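Local coordinates for protein carboxypeptidase D (Drosophila melanogaster, PDB 3MN8) that is a zinc metallocarboxypeptidase that removes C-terminal arginine or lysine from peptides and proteins, here the first of its three carboxypeptidase-like domains, in an active form, at residues G287-F292 against C299-I304; V221-P226 against Q250-Y255; V385-S388 against T394-P397. All blocks are in the same frame, centred on the assembly; numbering follows the deposited sequence.

Contact 1. Residues G287-F292 against C299-I304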
loop_
_atom_site.group_PDB
_atom_site.type_symbol
_atom_site.label_atom_id
_atom_site.label_comp_id
_atom_site.label_asym_id
_atom_site.label_seq_id
_atom_site.Cartn_x
_atom_site.Cartn_y
_atom_site.Cartn_z
ATOM N N GLY A 287 -14.901 -3.632 7.515
ATOM C CA GLY A 287 -13.829 -4.374 8.143
ATOM C C GLY A 287 -12.671 -4.633 7.212
ATOM O O GLY A 287 -11.859 -5.534 7.436
ATOM N N GLY A 288 -12.586 -3.834 6.158
ATOM C CA GLY A 288 -11.511 -3.985 5.197
ATOM C C GLY A 288 -10.181 -3.409 5.661
ATOM O O GLY A 288 -10.116 -2.537 6.523
ATOM N N MET A 289 -9.101 -3.887 5.063
ATOM C CA MET A 289 -7.772 -3.400 5.406
ATOM C C MET A 289 -7.549 -1.967 4.909
ATOM O O MET A 289 -6.908 -1.163 5.581
ATOM C CB MET A 289 -6.718 -4.341 4.818
ATOM C CG MET A 289 -5.284 -3.992 5.151
ATOM S SD MET A 289 -4.198 -5.371 4.715
ATOM C CE MET A 289 -4.426 -5.493 2.934
ATOM N N GLN A 290 -8.087 -1.659 3.731
ATOM C CA GLN A 290 -7.903 -0.349 3.106
ATOM C C GLN A 290 -8.280 0.748 4.074
ATOM O O GLN A 290 -7.457 1.553 4.484
ATOM C CB GLN A 290 -8.770 -0.218 1.849
ATOM C CG GLN A 290 -8.603 1.101 1.120
ATOM C CD GLN A 290 -9.695 1.347 0.079
ATOM O OE1 GLN A 290 -9.532 1.016 -1.098
ATOM N NE2 GLN A 290 -10.813 1.936 0.512
ATOM N N ASP A 291 -9.550 0.782 4.444
ATOM C CA ASP A 291 -10.022 1.858 5.297
ATOM C C ASP A 291 -9.351 1.796 6.662
ATOM O O ASP A 291 -9.273 2.809 7.364
ATOM C CB ASP A 291 -11.556 1.851 5.413
ATOM C CG ASP A 291 -12.247 2.324 4.130
ATOM O OD1 ASP A 291 -11.547 2.553 3.115
ATOM O OD2 ASP A 291 -13.489 2.475 4.136
ATOM N N PHE A 292 -8.861 0.613 7.032
ATOM C CA PHE A 292 -8.213 0.473 8.328
ATOM C C PHE A 292 -6.892 1.245 8.358
ATOM O O PHE A 292 -6.591 1.950 9.327
ATOM C CB PHE A 292 -8.000 -0.984 8.712
ATOM C CG PHE A 292 -7.103 -1.155 9.893
ATOM C CD1 PHE A 292 -7.632 -1.186 11.169
ATOM C CD2 PHE A 292 -5.723 -1.260 9.734
ATOM C CE1 PHE A 292 -6.808 -1.325 12.283
ATOM C CE2 PHE A 292 -4.896 -1.408 10.833
ATOM C CZ PHE A 292 -5.436 -1.436 12.111
ATOM N N CYS A 299 -1.384 5.966 6.995
ATOM C CA CYS A 299 -1.210 5.353 5.684
ATOM C C CYS A 299 -2.402 5.548 4.752
ATOM O O CYS A 299 -3.554 5.474 5.181
ATOM C CB CYS A 299 -0.879 3.863 5.806
ATOM S SG CYS A 299 -0.175 3.123 4.296
ATOM N N PHE A 300 -2.100 5.792 3.474
ATOM C CA PHE A 300 -3.095 5.929 2.420
ATOM C C PHE A 300 -3.078 4.691 1.513
ATOM O O PHE A 300 -2.295 4.624 0.572
ATOM C CB PHE A 300 -2.794 7.167 1.564
ATOM C CG PHE A 300 -3.016 8.487 2.264
ATOM C CD1 PHE A 300 -3.327 9.623 1.524
ATOM C CD2 PHE A 300 -2.916 8.600 3.647
ATOM C CE1 PHE A 300 -3.531 10.851 2.151
ATOM C CE2 PHE A 300 -3.110 9.828 4.284
ATOM C CZ PHE A 300 -3.413 10.953 3.537
ATOM N N GLU A 301 -3.938 3.713 1.793
ATOM C CA GLU A 301 -3.977 2.483 1.003
ATOM C C GLU A 301 -5.039 2.512 -0.092
ATOM O O GLU A 301 -6.193 2.881 0.145
ATOM C CB GLU A 301 -4.189 1.275 1.920
ATOM C CG GLU A 301 -4.322 -0.058 1.201
ATOM C CD GLU A 301 -4.155 -1.248 2.141
ATOM O OE1 GLU A 301 -3.039 -1.432 2.688
ATOM O OE2 GLU A 301 -5.133 -2.006 2.337
ATOM N N LEU A 302 -4.646 2.112 -1.296
ATOM C CA LEU A 302 -5.603 1.847 -2.370
ATOM C C LEU A 302 -5.912 0.369 -2.433
ATOM O O LEU A 302 -5.099 -0.460 -2.028
ATOM C CB LEU A 302 -5.035 2.254 -3.731
ATOM C CG LEU A 302 -4.806 3.735 -4.005
ATOM C CD1 LEU A 302 -4.416 3.909 -5.463
ATOM C CD2 LEU A 302 -6.054 4.536 -3.671
ATOM N N THR A 303 -7.088 0.043 -2.961
ATOM C CA THR A 303 -7.428 -1.333 -3.308
ATOM C C THR A 303 -7.324 -1.452 -4.824
ATOM O O THR A 303 -7.980 -0.713 -5.555
ATOM C CB THR A 303 -8.874 -1.713 -2.880
ATOM O OG1 THR A 303 -9.110 -1.322 -1.522
ATOM C CG2 THR A 303 -9.108 -3.215 -3.015
ATOM N N ILE A 304 -6.500 -2.372 -5.309
ATOM C CA ILE A 304 -6.346 -2.503 -6.752
ATOM C C ILE A 304 -6.704 -3.881 -7.311
ATOM O O ILE A 304 -6.148 -4.915 -6.901
ATOM C CB ILE A 304 -4.956 -2.087 -7.215
ATOM C CG1 ILE A 304 -4.737 -0.613 -6.907
ATOM C CG2 ILE A 304 -4.813 -2.334 -8.711
ATOM C CD1 ILE A 304 -3.300 -0.207 -6.944
#

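Contact 2. Residues V221-P226 against Q250-Y255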
loop_
_atom_site.group_PDB
_atom_site.type_symbol
_atom_site.label_atom_id
_atom_site.label_comp_id
_atom_site.label_asym_id
_atom_site.label_seq_id
_atom_site.Cartn_x
_atom_site.Cartn_y
_atom_site.Cartn_z
ATOM N N VAL A 221 -11.050 -5.106 -12.976
ATOM C CA VAL A 221 -9.901 -4.290 -13.344
ATOM C C VAL A 221 -10.188 -2.822 -13.044
ATOM O O VAL A 221 -10.819 -2.131 -13.850
ATOM C CB VAL A 221 -9.572 -4.432 -14.835
ATOM C CG1 VAL A 221 -8.163 -3.929 -15.098
ATOM C CG2 VAL A 221 -9.715 -5.886 -15.283
ATOM N N VAL A 222 -9.721 -2.343 -11.892
ATOM C CA VAL A 222 -10.083 -1.002 -11.430
ATOM C C VAL A 222 -9.267 -0.565 -10.211
ATOM O O VAL A 222 -8.804 -1.394 -9.421
ATOM C CB VAL A 222 -11.598 -0.929 -11.061
ATOM C CG1 VAL A 222 -11.879 -1.770 -9.806
ATOM C CG2 VAL A 222 -12.084 0.529 -10.875
ATOM N N ALA A 223 -9.117 0.746 -10.062
ATOM C CA ALA A 223 -8.405 1.328 -8.943
ATOM C C ALA A 223 -9.415 1.930 -7.953
ATOM O O ALA A 223 -10.083 2.936 -8.254
ATOM C CB ALA A 223 -7.432 2.383 -9.449
ATOM N N SER A 224 -9.514 1.294 -6.781
ATOM C CA SER A 224 -10.517 1.615 -5.766
ATOM C C SER A 224 -9.884 2.236 -4.532
ATOM O O SER A 224 -8.817 1.814 -4.092
ATOM C CB SER A 224 -11.272 0.344 -5.356
ATOM O OG SER A 224 -12.306 0.606 -4.414
ATOM N N TYR A 225 -10.561 3.219 -3.952
ATOM C CA TYR A 225 -10.019 3.979 -2.829
ATOM C C TYR A 225 -11.104 4.185 -1.797
ATOM O O TYR A 225 -12.287 4.008 -2.103
ATOM C CB TYR A 225 -9.517 5.342 -3.319
ATOM C CG TYR A 225 -10.529 6.105 -4.151
ATOM C CD1 TYR A 225 -10.680 5.850 -5.509
ATOM C CD2 TYR A 225 -11.325 7.077 -3.583
ATOM C CE1 TYR A 225 -11.598 6.547 -6.276
ATOM C CE2 TYR A 225 -12.247 7.781 -4.340
ATOM C CZ TYR A 225 -12.379 7.513 -5.687
ATOM O OH TYR A 225 -13.297 8.210 -6.447
ATOM N N PRO A 226 -10.712 4.569 -0.574
ATOM C CA PRO A 226 -11.609 4.832 0.566
ATOM C C PRO A 226 -12.686 5.908 0.301
ATOM O O PRO A 226 -12.531 6.766 -0.584
ATOM C CB PRO A 226 -10.647 5.313 1.665
ATOM C CG PRO A 226 -9.321 4.729 1.296
ATOM C CD PRO A 226 -9.290 4.691 -0.209
ATOM N N GLN A 250 -6.005 11.032 -7.142
ATOM C CA GLN A 250 -4.729 11.157 -7.850
ATOM C C GLN A 250 -3.952 9.835 -7.817
ATOM O O GLN A 250 -3.386 9.403 -8.819
ATOM C CB GLN A 250 -3.881 12.308 -7.279
ATOM C CG GLN A 250 -2.565 12.508 -8.033
ATOM C CD GLN A 250 -1.898 13.851 -7.762
ATOM O OE1 GLN A 250 -2.558 14.886 -7.665
ATOM N NE2 GLN A 250 -0.577 13.838 -7.668
ATOM N N LEU A 251 -3.944 9.193 -6.659
ATOM C CA LEU A 251 -3.316 7.889 -6.524
ATOM C C LEU A 251 -3.953 6.871 -7.447
ATOM O O LEU A 251 -3.274 6.238 -8.255
ATOM C CB LEU A 251 -3.406 7.411 -5.079
ATOM C CG LEU A 251 -2.626 8.300 -4.115
ATOM C CD1 LEU A 251 -2.853 7.885 -2.671
ATOM C CD2 LEU A 251 -1.139 8.318 -4.480
ATOM N N ALA A 252 -5.262 6.711 -7.319
ATOM C CA ALA A 252 -6.004 5.782 -8.166
ATOM C C ALA A 252 -5.771 6.044 -9.650
ATOM O O ALA A 252 -5.666 5.101 -10.446
ATOM C CB ALA A 252 -7.499 5.847 -7.842
ATOM N N HIS A 253 -5.702 7.321 -10.024
ATOM C CA HIS A 253 -5.526 7.687 -11.427
ATOM C C HIS A 253 -4.115 7.406 -11.881
ATOM O O HIS A 253 -3.901 6.999 -13.024
ATOM C CB HIS A 253 -5.863 9.151 -11.676
ATOM C CG HIS A 253 -7.276 9.377 -12.128
ATOM N ND1 HIS A 253 -8.151 10.213 -11.464
ATOM C CD2 HIS A 253 -7.967 8.871 -13.180
ATOM C CE1 HIS A 253 -9.319 10.211 -12.082
ATOM N NE2 HIS A 253 -9.232 9.407 -13.128
ATOM N N THR A 254 -3.156 7.616 -10.983
ATOM C CA THR A 254 -1.764 7.289 -11.281
ATOM C C THR A 254 -1.624 5.847 -11.763
ATOM O O THR A 254 -0.916 5.572 -12.727
ATOM C CB THR A 254 -0.862 7.451 -10.060
ATOM O OG1 THR A 254 -0.968 8.786 -9.556
ATOM C CG2 THR A 254 0.571 7.167 -10.445
ATOM N N TYR A 255 -2.292 4.922 -11.080
ATOM C CA TYR A 255 -2.207 3.513 -11.444
ATOM C C TYR A 255 -3.005 3.216 -12.718
ATOM O O TYR A 255 -2.504 2.595 -13.659
ATOM C CB TYR A 255 -2.688 2.623 -10.289
ATOM C CG TYR A 255 -2.263 1.181 -10.440
ATOM C CD1 TYR A 255 -2.934 0.326 -11.321
ATOM C CD2 TYR A 255 -1.181 0.674 -9.716
ATOM C CE1 TYR A 255 -2.544 -1.003 -11.474
ATOM C CE2 TYR A 255 -0.778 -0.652 -9.860
ATOM C CZ TYR A 255 -1.465 -1.486 -10.743
ATOM O OH TYR A 255 -1.078 -2.800 -10.894
#

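Contact 3. Residues V385-S388 against T394-P397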
loop_
_atom_site.group_PDB
_atom_site.type_symbol
_atom_site.label_atom_id
_atom_site.label_comp_id
_atom_site.label_asym_id
_atom_site.label_seq_id
_atom_site.Cartn_x
_atom_site.Cartn_y
_atom_site.Cartn_z
ATOM N N VAL A 385 0.021 25.006 6.509
ATOM C CA VAL A 385 0.280 23.854 7.358
ATOM C C VAL A 385 0.656 24.332 8.748
ATOM O O VAL A 385 1.355 25.338 8.889
ATOM C CB VAL A 385 1.434 23.012 6.791
ATOM C CG1 VAL A 385 1.465 21.656 7.445
ATOM C CG2 VAL A 385 1.291 22.880 5.286
ATOM N N HIS A 386 0.182 23.627 9.772
ATOM C CA HIS A 386 0.613 23.894 11.145
ATOM C C HIS A 386 0.686 22.634 11.984
ATOM O O HIS A 386 0.098 21.606 11.630
ATOM C CB HIS A 386 -0.264 24.959 11.829
ATOM C CG HIS A 386 -1.590 24.458 12.334
ATOM N ND1 HIS A 386 -2.042 23.175 12.141
ATOM C CD2 HIS A 386 -2.568 25.103 13.021
ATOM C CE1 HIS A 386 -3.236 23.041 12.695
ATOM N NE2 HIS A 386 -3.575 24.195 13.235
ATOM N N ALA A 387 1.399 22.722 13.102
ATOM C CA ALA A 387 1.647 21.556 13.931
ATOM C C ALA A 387 1.256 21.822 15.368
ATOM O O ALA A 387 1.359 22.947 15.865
ATOM C CB ALA A 387 3.119 21.142 13.844
ATOM N N SER A 388 0.801 20.776 16.041
ATOM C CA SER A 388 0.475 20.902 17.445
ATOM C C SER A 388 0.815 19.615 18.188
ATOM O O SER A 388 1.027 18.556 17.579
ATOM C CB SER A 388 -1.000 21.246 17.608
ATOM O OG SER A 388 -1.810 20.283 16.958
ATOM N N THR A 394 0.706 25.424 20.025
ATOM C CA THR A 394 0.493 25.103 18.626
ATOM C C THR A 394 1.240 26.097 17.762
ATOM O O THR A 394 1.052 27.300 17.903
ATOM C CB THR A 394 -0.995 25.155 18.267
ATOM O OG1 THR A 394 -1.724 24.271 19.125
ATOM C CG2 THR A 394 -1.201 24.736 16.824
ATOM N N SER A 395 2.089 25.592 16.873
ATOM C CA SER A 395 2.904 26.457 16.027
ATOM C C SER A 395 2.080 27.455 15.238
ATOM O O SER A 395 0.890 27.238 14.967
ATOM C CB SER A 395 3.694 25.632 15.021
ATOM O OG SER A 395 2.835 25.168 13.994
ATOM N N ALA A 396 2.734 28.548 14.853
ATOM C CA ALA A 396 2.164 29.462 13.882
ATOM C C ALA A 396 2.102 28.721 12.547
ATOM O O ALA A 396 2.879 27.793 12.307
ATOM C CB ALA A 396 3.018 30.716 13.766
ATOM N N PRO A 397 1.180 29.132 11.669
ATOM C CA PRO A 397 0.978 28.438 10.397
ATOM C C PRO A 397 2.036 28.820 9.372
ATOM O O PRO A 397 2.563 29.933 9.399
ATOM C CB PRO A 397 -0.399 28.945 9.929
ATOM C CG PRO A 397 -0.930 29.842 11.055
ATOM C CD PRO A 397 0.266 30.277 11.827
#

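Contact 1. Residues G287-F292 against C299-I304
Q290 carries its CG anti to the backbone N (chi1 -178°) and stays extended beyond it, so its amide reaches the hydroxyl of T303. T303 OG1 donates to Q290 OE1 and the two side chains cross at about a right angle; the modelled separation of 2.4 Å is shorter than a real bond of this kind, and at this resolution its exact value is doubtful. The other end of the amide is better defined: Q290 NE2 gives a hydrogen bond to D291 OD1 at 2.8 Å, with the acceptor in the amide plane and met nearly along the C-O axis. Glutamine suits the place because one flat group both donates and accepts. The bond to D291 fixes which way the amide is turned, and the T303 hydroxyl on the OE1 side is consistent with that orientation. Behind it, Q290 CG rests 3.2 Å from E301 O.

E301 points its CB toward the helix start and brings OE2 up to M289 and to the backbone of Q290. OE2 lies 3.3 Å from Q290 N, at an angle too poor for a hydrogen bond, yet a carboxylate beside the first turn of a helix is probably favoured by the helix dipole. M289 crosses the carboxylate at about a right angle, with CG 3.4 Å from E301 OE2; the bend at chi3 (62°) turns CE back to within 3.6 Å of E301 OE2. The other oxygen, E301 OE1, is bonded to S213 OG.

T303 belongs to the inhibitor pocket and touches the zinc ligand H217, so Q290 probably acts as a second-shell residue behind T303. Helix 289-296 thus begins against strand 300-305, which lies between strands 212-217 and 222-225, while M289 also packs on L201 and I205 of helix 196-205.

Contact 2. Residues V221-P226 against Q250-Y255
Q250 O, in the helical turn that sets A252 against A223, is gripped by two donors of one residue. T254 N reaches it at 2.8 Å as the ordinary helical bond, and T254 OG1 at 2.6 Å from the opposite face of the carbonyl plane, 36° out of it. Threonine can do this within a helix because its hydroxyl folds back onto the preceding turn, where its polarity is satisfied.

The contact itself is apolar and made by small groups. A223 and A252 point their methyls at each other, with A223 CB 3.8 Å from A252 CB, and the strand methyl also lies 3.4 Å from A252 O. Alanine fits both positions: with side chains that end at CB, helix and strand come close enough for the CA atoms of A223 and A252 to lie 5.1 Å apart. Y225, two residues along the strand and so on the same side of the sheet, adds its ring. Its CG stands between the backbone N and the carbonyl carbon (chi1 51°), which swings the ring alongside the helix and leaves CD1 3.9 Å from A252 CB, the methyl approaching the ring obliquely. No hydrogen bond crosses between the two segments.

Further along the helix face, Y225 also packs on D245, F248 and K249, while L251 packs on L302 and Y255 on I304 of strand 300-305. Helix 245-257 therefore covers one face of the central sheet at strands 222-225 and 300-305, and A252 meets I276 of the edge strand 276-278 as well.

Contact 3. Residues V385-S388 against T394-P397
S395 supplies both polar links across this antiparallel pairing, one from its backbone and one from its side chain. S395 N donates to A387 O at 2.9 Å, with a C=O...N angle of 170°. In return A387 N gives a straight bond (169°) to S395 OG at 3.0 Å, so a side-chain oxygen accepts where a neighbouring strand would normally offer a carbonyl. The hydroxyl is placed there by a torsion that sets OG between the backbone N and the carbonyl carbon (chi1 75°), and S395 OG itself donates to A396 O, 3.1 Å away and well above that carbonyl's plane. Serine suits the site because one atom both accepts and donates.

P397 has no N-H to give; instead its CA makes a CA-H...O contact with V385 O at 3.5 Å. Outside the polar row, T394 CG2 lies over one face of the H386 ring, 4.1 Å from CD2, while the ring also meets Y357.

The chemistry implies a seam joined by hydroxyl and main chain alike: in this transthyretin-like domain, S395 extends the pairing of strand 381-388 past the start of strand 398-402, where V385 pairs with Q398, while strand 355-358 flanks its other edge.

Along the chain the order is contact 2, contact 1, contact 3, each closing before the next opens. Contacts 1 and 2 belong to the catalytic domain and have centres 12 Å apart; they share the mixed central sheet, where strands 222-225 and 300-305 are antiparallel neighbours, and T303 N probably bonds to S224 O at 2.7 Å. Helix 289-296 meets strand 300-305 in contact 1 and helix 245-257 meets strand 222-225 in contact 2; T303 of contact 1 lines the inhibitor pocket. Contact 3 stands apart in the C-terminal all-beta domain, its centre 28 Å from contact 1's and 31 Å from contact 2's, touching neither. The chain thus joins a catalytic domain to a transthyretin-like beta domain.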